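Local coordinates for iron-binding zinc finger CDGSH type domain-containing protein (Magnetospirillum magneticum, PDB 3TBN) that binds two [2Fe-2S] clusters through its two CDGSH motifs and is a homolog of Miner2, at residues A[56-59]-A[65-68]. Residues are numbered along the deposited sequence; the frame is centred on the assembly and turned at random.
Sequences VAYT and TAYF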
loop_
_atom_site.group_PDB
_atom_site.type_symbol
_atom_site.label_atom_id
_atom_site.label_comp_id
_atom_site.label_asym_id
_atom_site.label_seq_id
_atom_site.Cartn_x
_atom_site.Cartn_y
_atom_site.Cartn_z
ATOM N N VAL A 56 3.506 1.905 -6.199
ATOM C CA VAL A 56 4.887 2.185 -5.850
ATOM C C VAL A 56 5.732 0.938 -6.083
ATOM O O VAL A 56 5.449 -0.127 -5.548
ATOM C CB VAL A 56 5.013 2.616 -4.381
ATOM C CG1 VAL A 56 6.475 2.839 -4.008
ATOM C CG2 VAL A 56 4.196 3.872 -4.121
ATOM N N ALA A 57 6.767 1.077 -6.903
ATOM C CA ALA A 57 7.670 -0.025 -7.196
ATOM C C ALA A 57 8.623 -0.251 -6.030
ATOM O O ALA A 57 9.151 0.701 -5.450
ATOM C CB ALA A 57 8.448 0.263 -8.470
ATOM N N TYR A 58 8.856 -1.518 -5.708
ATOM C CA TYR A 58 9.705 -1.902 -4.591
ATOM C C TYR A 58 10.541 -3.093 -5.024
ATOM O O TYR A 58 10.003 -4.133 -5.375
ATOM C CB TYR A 58 8.846 -2.280 -3.385
ATOM C CG TYR A 58 9.626 -2.832 -2.214
ATOM C CD1 TYR A 58 10.334 -1.991 -1.368
ATOM C CD2 TYR A 58 9.644 -4.194 -1.947
ATOM C CE1 TYR A 58 11.047 -2.495 -0.297
ATOM C CE2 TYR A 58 10.350 -4.704 -0.882
ATOM C CZ TYR A 58 11.049 -3.853 -0.060
ATOM O OH TYR A 58 11.753 -4.363 1.006
ATOM N N THR A 59 11.860 -2.935 -5.000
ATOM C CA THR A 59 12.767 -3.998 -5.402
ATOM C C THR A 59 13.712 -4.290 -4.246
ATOM O O THR A 59 14.636 -3.523 -3.992
ATOM C CB THR A 59 13.595 -3.595 -6.632
ATOM O OG1 THR A 59 12.725 -3.132 -7.671
ATOM C CG2 THR A 59 14.415 -4.776 -7.135
ATOM N N THR A 65 11.073 -11.294 4.442
ATOM C CA THR A 65 9.674 -10.917 4.556
ATOM C C THR A 65 9.549 -9.403 4.529
ATOM O O THR A 65 10.191 -8.710 5.313
ATOM C CB THR A 65 9.050 -11.444 5.860
ATOM O OG1 THR A 65 9.170 -12.870 5.910
ATOM C CG2 THR A 65 7.580 -11.058 5.942
ATOM N N ALA A 66 8.731 -8.900 3.610
ATOM C CA ALA A 66 8.369 -7.491 3.579
ATOM C C ALA A 66 6.957 -7.338 4.126
ATOM O O ALA A 66 6.041 -8.033 3.702
ATOM C CB ALA A 66 8.442 -6.958 2.160
ATOM N N TYR A 67 6.792 -6.432 5.080
ATOM C CA TYR A 67 5.491 -6.105 5.634
ATOM C C TYR A 67 4.955 -4.891 4.892
ATOM O O TYR A 67 5.241 -3.747 5.243
ATOM C CB TYR A 67 5.600 -5.851 7.137
ATOM C CG TYR A 67 5.929 -7.110 7.901
ATOM C CD1 TYR A 67 7.225 -7.601 7.944
ATOM C CD2 TYR A 67 4.937 -7.824 8.553
ATOM C CE1 TYR A 67 7.529 -8.764 8.636
ATOM C CE2 TYR A 67 5.227 -8.989 9.246
ATOM C CZ TYR A 67 6.526 -9.453 9.281
ATOM O OH TYR A 67 6.817 -10.608 9.970
ATOM N N PHE A 68 4.209 -5.153 3.828
ATOM C CA PHE A 68 3.651 -4.091 3.011
ATOM C C PHE A 68 2.486 -3.418 3.731
ATOM O O PHE A 68 1.713 -4.062 4.435
ATOM C CB PHE A 68 3.187 -4.649 1.669
ATOM C CG PHE A 68 4.306 -5.024 0.747
ATOM C CD1 PHE A 68 5.015 -4.050 0.063
ATOM C CD2 PHE A 68 4.640 -6.349 0.548
ATOM C CE1 PHE A 68 6.039 -4.396 -0.801
ATOM C CE2 PHE A 68 5.659 -6.697 -0.314
ATOM C CZ PHE A 68 6.359 -5.721 -0.986
#
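Tyr58 lays its ring against the rim of Phe68 in an offset edge-to-face pair, the ring centroids 5.5 Å apart and the planes turned 85° to one another. The edge belongs to Phe68: its CE1 and CZ are directed at the CD2 side of the tyrosine, with CZ of Phe68 3.7 Å from CD2 of Tyr58. Farther along the same ring, CE2 of Tyr58 meets the methyl CB of Ala66 at 4.2 Å, so one aromatic side chain spans alternate residues of the facing strand. CB of Tyr58 points toward strand 64-68, and CG anti to the backbone N (chi1 174°) carries the ring outward and partly along its own strand. The backbones stay apart, 10.0 Å between the CA atoms of Tyr58 and Phe68, and each strand bonds to a partner in its own antiparallel sheet: Tyr58 to Tyr30, Phe68 to Tyr20. Here, then, is a small worked case of two separate sheets joined by side chains instead of by shared strand pairing. A second edge-to-face partner, Phe43, also engages Phe68, whose side chain lies about 8 Å from a bound iron-sulfur cluster. Cutting Tyr58 back to an alanine would probably open a gap beside Phe68 and Ala66 and leave the phenylalanine without one of its aromatic neighbours. Carbon alone makes the contact, which implies cohesion by dispersion and ring quadrupoles between the two sheets.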